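Local coordinates for protein putative acetamidase/formamidase (Yersinia enterocolitica subsp. palearctica serotype O:3, PDB 5UBU) that probably hydrolyses carbon-nitrogen bonds, other than peptide bonds, in linear amides such as acetamide or formamide, at residues 26-32 and 47-51; 121-125 and 141-145; 194-199 and 264-268. One frame throughout, in Å; residues are numbered along the deposited sequence. Where two conformers were deposited one is given.

Contact 1: 26-32 and 47-51; sequences HHLTEEM and VLTIE
H26 meets L48 and I50 with its imidazole and CB, in a contact made of van der Waals packing without a direct hydrogen bond between the segments. I50 presents its CG2 methyl over one face of the ring, 3.3 Å from H26 CD2, and touches NE2 almost as closely. The longer branch of I50 ends elsewhere: CG1 stands between the backbone N and the carbonyl carbon (chi1 66°), while CG2 is the branch turned to the ring. L48 approaches the same histidine obliquely with both methyls, CD1 lying 3.8 Å from H26 ND1 and CD2 3.8 Å from H26 CB.

Packing continues beyond the histidine. L28 CD1 touches V47 CG2 at 3.9 Å, the two side chains crossing at about a right angle. Selenomethionine M32 runs in from the first turn of a helix; its SE lies 4.2 Å from L48 CD1, and its CG rests on the carbonyl oxygen V47 O at 3.7 Å. The two strands belong to different sheets: 25-28 is an outermost strand of the nine-stranded sheet within this chain, where its neighbour is strand 55-59, whereas 48-50 pairs with strand 87-93. Their axes run nearly antiparallel, 153° apart and 9.4 Å at closest approach, which is face-to-face packing of two layers joined through side chains. L28 and I50, both buried, also touch I91 of strand 87-93.

Polar groups act around this packing. H26 NE2 hydrogen-bonds to D54 OD2, which also accepts from E51 N, so one carboxylate oxygen links the two segments and helps fix the ring's rotation. At L28 the chain makes an inverse gamma turn out of the strand, and T29 follows as N-cap of helix 30-33, its OG1 accepting from M32 N at 3.3 Å.

Contact 2: 121-125 and 141-145; sequences AMIPH and PLPEK
A single backbone hydrogen bond between M122 and K145, where strand 117-122 runs out beside the start of strand 145-151, leads into proline-rich packing between two irregular segments running in opposite directions. M122 N donates to K145 O at 2.9 Å with a nearly straight N-H...O angle of 170°. Beside it A121 CA makes a CA-H...O contact with the same oxygen. Selenomethionine M122 bends at chi3 (73°), which brings CE back to L142 CB at 3.6 Å and to the backbone oxygen P143 O; its SE lies alongside K145 CB.

Farther along, three ring contacts follow. E144 stretches its chain across P124 at about a right angle, with E144 CD 3.5 Å from P124 CG. P124 CB meets P141 CB at 3.9 Å. P141 CB then sits over one face of the H125 imidazole, 4.0 Å from the centroid, in a CH-pi contact.

W297 of the second subunit packs on both M122 and P143, placing this loop at a subunit interface. E144 OE1 accepts from S76 N, so the carboxylate crossing the proline is also tied to helix 75-78 of the same chain. One backbone bond thus carries the polar link across the contact; the rest of the loop meets its partner here by packing and one CH-pi contact, its prolines stiffening the backbone and offering CH groups instead of N-H donors.

Contact 3: 194-199 and 264-268; sequences MDVPDI and IMSIG. With NA (sodium ion), chain H.
I267, the residue most covered here, reaches the loop 194-199 with two branches. Its CG2 methyl meets SE of selenomethionine M194 at 3.9 Å, the side chains crossing at about a right angle, and lies 4.3 Å from V196 CG2. The other branch carries CD1 to I199 CD1, 3.9 Å away, where the two isoleucines reach toward each other tip to tip. A chi1 of -56° sets CG1 anti to the carbonyl carbon and CG2 anti to the backbone N, splitting the branches between the two ends of the loop.

M265, also selenomethionine and two residues earlier on the strand, meets V196 from another direction and reaches D198. The M265 and V196 side chains slide past each other in opposite directions, SE 4.1 Å from V196 CG1, and a bend at chi3 (-78°) brings CE against D198 OD2. D198 OD1 forms a salt bridge with R310, and OD2 too has a hydrogen-bonding partner outside the segments. V196 begins a type I beta turn closed by I199 N bonding to V196 O, and this turn presents V196, D198 and I199 together to the strand.

Strand 263-270 lies in the nine-stranded sheet, and its residues alternate. M265 and I267 face the loop, while I264 and S266 pack on helix 273-291 on the other side. T320 of the adjacent strand 319-326 touches M194, V196 and I267, continuing the apolar patch.

D195 takes no part in this packing and binds a sodium ion instead, using both carboxylate oxygens, OD1 at 2.3 Å and OD2 at 2.7 Å. Water 1 lies 2.9 Å from the ion, and N193 and D220 supply further ligands.

Overall arrangement
The three contacts follow one another along the chain, each closing before the next opens, so none nests or crosses. Contact 1 closes the short connection after helix 30-33 and holds an edge strand of the nine-stranded sheet against the seven-stranded one. Contact 2 closes the irregular loop between strands 117-122 and 145-151, in a separate four-stranded sheet at a subunit interface. Contact 3 spans the longest interval, 64 residues, half of them strand, and sets a sodium-binding loop on the nine-stranded sheet near the centre of the chain. Contacts 1 and 3 therefore share a sheet, though their centres are about 25 Å apart; no two contacts touch.

Contact 1: 26-32 and 47-51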
# COMPACT_ATOMS: atom_id res chain seq x y z
N HIS B 26 22.61 11.90 -35.74
CA HIS B 26 21.31 12.29 -36.27
C HIS B 26 20.78 13.45 -35.44
O HIS B 26 21.01 13.49 -34.24
CB HIS B 26 20.34 11.12 -36.20
CG HIS B 26 20.88 9.86 -36.81
ND1 HIS B 26 20.77 9.56 -38.15
CD2 HIS B 26 21.55 8.82 -36.25
CE1 HIS B 26 21.35 8.40 -38.39
NE2 HIS B 26 21.82 7.93 -37.25
N HIS B 27 20.09 14.38 -36.09
CA HIS B 27 19.54 15.55 -35.40
C HIS B 27 18.03 15.38 -35.38
O HIS B 27 17.37 15.64 -36.39
CB HIS B 27 19.92 16.84 -36.16
CG HIS B 27 21.40 16.98 -36.44
ND1 HIS B 27 22.27 17.60 -35.57
CD2 HIS B 27 22.15 16.54 -37.48
CE1 HIS B 27 23.50 17.55 -36.07
NE2 HIS B 27 23.45 16.91 -37.22
N LEU B 28 17.48 14.92 -34.26
CA LEU B 28 16.03 14.72 -34.13
C LEU B 28 15.37 16.03 -33.73
O LEU B 28 15.04 16.26 -32.57
CB LEU B 28 15.70 13.57 -33.16
CG LEU B 28 14.22 13.24 -32.90
CD1 LEU B 28 13.42 13.12 -34.19
CD2 LEU B 28 14.10 11.97 -32.08
N THR B 29 15.20 16.90 -34.72
CA THR B 29 14.57 18.20 -34.52
C THR B 29 13.05 18.04 -34.45
O THR B 29 12.52 16.96 -34.68
CB THR B 29 14.89 19.14 -35.70
OG1 THR B 29 14.36 18.59 -36.92
CG2 THR B 29 16.38 19.35 -35.87
N GLU B 30 12.36 19.13 -34.14
CA GLU B 30 10.91 19.13 -34.10
C GLU B 30 10.31 18.87 -35.49
O GLU B 30 9.24 18.27 -35.61
CB GLU B 30 10.40 20.46 -33.55
CG GLU B 30 10.73 20.69 -32.08
CD GLU B 30 10.37 22.09 -31.63
OE1 GLU B 30 10.94 23.03 -32.20
OE2 GLU B 30 9.56 22.25 -30.69
N GLU B 31 11.02 19.31 -36.53
CA GLU B 31 10.57 19.14 -37.92
C GLU B 31 10.66 17.65 -38.31
O GLU B 31 9.83 17.17 -39.07
CB GLU B 31 11.41 20.05 -38.85
CG GLU B 31 10.74 20.55 -40.13
CD GLU B 31 10.72 19.57 -41.31
OE1 GLU B 31 10.15 19.96 -42.35
OE2 GLU B 31 11.29 18.45 -41.22
N MSE B 32 11.65 16.94 -37.76
CA MSE B 32 11.81 15.50 -38.04
C MSE B 32 10.79 14.71 -37.26
O MSE B 32 10.23 13.74 -37.77
CB MSE B 32 13.20 15.00 -37.65
CG MSE B 32 13.44 13.56 -38.13
SE MSE B 32 15.23 12.91 -37.61
CE MSE B 32 16.28 13.66 -39.10
N VAL B 47 10.11 7.72 -36.58
CA VAL B 47 10.60 9.04 -37.01
C VAL B 47 12.07 9.02 -37.42
O VAL B 47 12.54 9.94 -38.09
CB VAL B 47 10.44 10.11 -35.91
CG1 VAL B 47 8.98 10.17 -35.47
CG2 VAL B 47 11.38 9.87 -34.73
N LEU B 48 12.79 7.97 -37.00
CA LEU B 48 14.21 7.84 -37.29
C LEU B 48 14.68 6.40 -37.12
O LEU B 48 14.22 5.69 -36.23
CB LEU B 48 15.00 8.72 -36.31
CG LEU B 48 16.53 8.68 -36.36
CD1 LEU B 48 17.06 9.18 -37.70
CD2 LEU B 48 17.08 9.50 -35.20
N THR B 49 15.61 5.98 -37.98
CA THR B 49 16.19 4.64 -37.91
C THR B 49 17.69 4.83 -37.81
O THR B 49 18.28 5.55 -38.62
CB THR B 49 15.83 3.78 -39.13
OG1 THR B 49 14.40 3.70 -39.26
CG2 THR B 49 16.41 2.37 -38.99
N ILE B 50 18.31 4.19 -36.82
CA ILE B 50 19.75 4.31 -36.60
C ILE B 50 20.46 2.97 -36.47
O ILE B 50 19.83 1.92 -36.28
CB ILE B 50 20.04 5.12 -35.31
CG1 ILE B 50 19.56 4.37 -34.06
CG2 ILE B 50 19.38 6.50 -35.36
CD1 ILE B 50 19.89 5.09 -32.77
N GLU B 51 21.78 3.01 -36.57
CA GLU B 51 22.63 1.83 -36.39
C GLU B 51 23.09 1.81 -34.93
O GLU B 51 23.25 2.88 -34.31
CB GLU B 51 23.85 1.90 -37.31
CG GLU B 51 23.52 1.78 -38.80
CD GLU B 51 23.07 0.40 -39.19
OE1 GLU B 51 23.29 -0.57 -38.43
OE2 GLU B 51 22.51 0.25 -40.30

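Contact 2: 121-125 and 141-145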
# COMPACT_ATOMS: atom_id res chain seq x y z
N ALA B 121 5.31 23.29 -11.38
CA ALA B 121 3.90 23.57 -11.19
C ALA B 121 3.21 22.63 -10.23
O ALA B 121 3.60 21.47 -10.08
CB ALA B 121 3.19 23.51 -12.55
N MSE B 122 2.18 23.17 -9.58
CA MSE B 122 1.35 22.42 -8.65
C MSE B 122 0.06 22.28 -9.38
O MSE B 122 -0.74 23.20 -9.45
CB MSE B 122 1.17 23.17 -7.34
CG MSE B 122 2.29 22.84 -6.36
SE MSE B 122 2.17 24.12 -4.85
CE MSE B 122 0.58 23.40 -3.96
N ILE B 123 -0.13 21.11 -9.97
CA ILE B 123 -1.32 20.78 -10.74
C ILE B 123 -2.40 20.25 -9.80
O ILE B 123 -2.12 19.36 -8.98
CB ILE B 123 -0.98 19.74 -11.81
CG1 ILE B 123 0.17 20.28 -12.70
CG2 ILE B 123 -2.22 19.39 -12.62
CD1 ILE B 123 0.70 19.31 -13.73
N PRO B 124 -3.63 20.78 -9.89
CA PRO B 124 -4.67 20.26 -9.00
C PRO B 124 -4.90 18.75 -9.16
O PRO B 124 -4.88 18.24 -10.29
CB PRO B 124 -5.91 21.05 -9.41
CG PRO B 124 -5.37 22.36 -9.89
CD PRO B 124 -4.08 22.00 -10.59
N HIS B 125 -5.08 18.06 -8.04
CA HIS B 125 -5.32 16.62 -8.00
C HIS B 125 -4.14 15.79 -8.53
O HIS B 125 -4.32 14.68 -9.03
CB HIS B 125 -6.62 16.27 -8.74
CG HIS B 125 -7.79 17.07 -8.27
ND1 HIS B 125 -8.42 16.82 -7.06
CD2 HIS B 125 -8.45 18.10 -8.84
CE1 HIS B 125 -9.41 17.68 -6.91
NE2 HIS B 125 -9.46 18.46 -7.97
N PRO B 141 -8.50 20.72 -3.74
CA PRO B 141 -7.14 20.55 -4.23
C PRO B 141 -6.25 21.66 -3.69
O PRO B 141 -6.74 22.68 -3.19
CB PRO B 141 -7.31 20.69 -5.75
CG PRO B 141 -8.51 21.56 -5.91
CD PRO B 141 -9.42 21.20 -4.79
N LEU B 142 -4.94 21.45 -3.78
CA LEU B 142 -3.98 22.44 -3.31
C LEU B 142 -4.00 23.65 -4.24
O LEU B 142 -4.51 23.57 -5.36
CB LEU B 142 -2.57 21.85 -3.29
CG LEU B 142 -2.36 20.59 -2.45
CD1 LEU B 142 -0.89 20.19 -2.58
CD2 LEU B 142 -2.75 20.84 -1.00
N PRO B 143 -3.44 24.78 -3.78
CA PRO B 143 -3.42 25.94 -4.65
C PRO B 143 -2.73 25.63 -5.95
O PRO B 143 -1.80 24.83 -6.02
CB PRO B 143 -2.64 26.97 -3.85
CG PRO B 143 -2.93 26.61 -2.44
CD PRO B 143 -2.88 25.10 -2.46
N GLU B 144 -3.21 26.30 -6.97
CA GLU B 144 -2.73 26.12 -8.31
C GLU B 144 -1.58 27.11 -8.54
O GLU B 144 -1.80 28.29 -8.72
CB GLU B 144 -3.94 26.34 -9.22
CG GLU B 144 -3.81 25.81 -10.62
CD GLU B 144 -5.16 25.53 -11.27
OE1 GLU B 144 -5.13 25.01 -12.40
OE2 GLU B 144 -6.22 25.79 -10.67
N LYS B 145 -0.35 26.61 -8.46
CA LYS B 145 0.86 27.42 -8.64
C LYS B 145 1.74 27.07 -9.84
O LYS B 145 1.78 25.93 -10.29
CB LYS B 145 1.73 27.40 -7.37
CG LYS B 145 1.55 28.55 -6.40
CD LYS B 145 0.19 28.64 -5.75
CE LYS B 145 0.02 30.02 -5.09
NZ LYS B 145 1.12 30.38 -4.16

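Contact 3: 194-199 and 264-268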
# COMPACT_ATOMS: atom_id res chain seq x y z
N MSE B 194 9.85 7.43 -15.32
CA MSE B 194 10.49 6.98 -14.09
C MSE B 194 10.88 8.10 -13.16
O MSE B 194 10.86 7.93 -11.95
CB MSE B 194 11.76 6.20 -14.45
CG MSE B 194 11.44 4.95 -15.25
SE MSE B 194 13.11 4.10 -15.86
CE MSE B 194 13.70 5.42 -17.19
N ASP B 195 11.26 9.24 -13.73
CA ASP B 195 11.68 10.39 -12.94
C ASP B 195 12.74 10.00 -11.89
O ASP B 195 12.58 10.25 -10.71
CB ASP B 195 10.48 11.08 -12.28
CG ASP B 195 9.48 11.66 -13.28
OD1 ASP B 195 9.86 11.97 -14.43
OD2 ASP B 195 8.31 11.84 -12.89
N VAL B 196 13.81 9.36 -12.36
CA VAL B 196 14.93 8.96 -11.51
C VAL B 196 16.05 9.95 -11.81
O VAL B 196 16.59 9.94 -12.92
CB VAL B 196 15.38 7.51 -11.82
CG1 VAL B 196 16.66 7.17 -11.07
CG2 VAL B 196 14.28 6.52 -11.46
N PRO B 197 16.41 10.81 -10.83
CA PRO B 197 17.45 11.85 -11.00
C PRO B 197 18.79 11.38 -11.57
O PRO B 197 19.50 12.18 -12.18
CB PRO B 197 17.67 12.36 -9.58
CG PRO B 197 16.40 12.09 -8.88
CD PRO B 197 15.83 10.84 -9.48
N ASP B 198 19.12 10.11 -11.36
CA ASP B 198 20.40 9.54 -11.82
C ASP B 198 20.51 9.32 -13.33
O ASP B 198 21.62 9.16 -13.84
CB ASP B 198 20.63 8.22 -11.10
CG ASP B 198 20.64 8.37 -9.60
OD1 ASP B 198 21.66 8.82 -9.04
OD2 ASP B 198 19.65 8.00 -8.97
N ILE B 199 19.39 9.33 -14.04
CA ILE B 199 19.37 9.12 -15.48
C ILE B 199 19.67 10.42 -16.23
O ILE B 199 18.81 11.00 -16.89
CB ILE B 199 18.02 8.48 -15.91
CG1 ILE B 199 17.88 7.13 -15.21
CG2 ILE B 199 17.95 8.29 -17.43
CD1 ILE B 199 16.56 6.45 -15.44
N ILE B 264 25.69 0.44 -10.13
CA ILE B 264 24.78 -0.26 -11.03
C ILE B 264 23.45 -0.14 -10.27
O ILE B 264 23.44 -0.03 -9.05
CB ILE B 264 25.16 -1.74 -11.31
CG1 ILE B 264 25.01 -2.62 -10.06
CG2 ILE B 264 26.56 -1.82 -11.88
CD1 ILE B 264 25.24 -4.08 -10.34
N MSE B 265 22.33 -0.16 -11.00
CA MSE B 265 21.02 -0.01 -10.37
C MSE B 265 19.92 -0.70 -11.10
O MSE B 265 19.91 -0.70 -12.32
CB MSE B 265 20.74 1.50 -10.34
CG MSE B 265 19.37 1.91 -9.75
SE MSE B 265 18.86 3.75 -10.31
CE MSE B 265 20.01 4.68 -9.03
N SER B 266 19.01 -1.31 -10.36
CA SER B 266 17.83 -1.96 -10.93
C SER B 266 16.67 -1.02 -10.62
O SER B 266 16.49 -0.60 -9.48
CB SER B 266 17.59 -3.33 -10.32
OG SER B 266 18.58 -4.25 -10.71
N ILE B 267 15.88 -0.69 -11.65
CA ILE B 267 14.77 0.25 -11.51
C ILE B 267 13.41 -0.43 -11.59
O ILE B 267 13.01 -0.89 -12.64
CB ILE B 267 14.87 1.33 -12.60
CG1 ILE B 267 16.24 2.02 -12.52
CG2 ILE B 267 13.73 2.34 -12.46
CD1 ILE B 267 16.53 3.00 -13.64
N GLY B 268 12.71 -0.47 -10.47
CA GLY B 268 11.38 -1.08 -10.40
C GLY B 268 10.31 -0.03 -10.30
O GLY B 268 10.53 1.03 -9.70
NA NA H . 8.06 13.00 -15.32
O HOH W 1 5.92 13.55 -13.41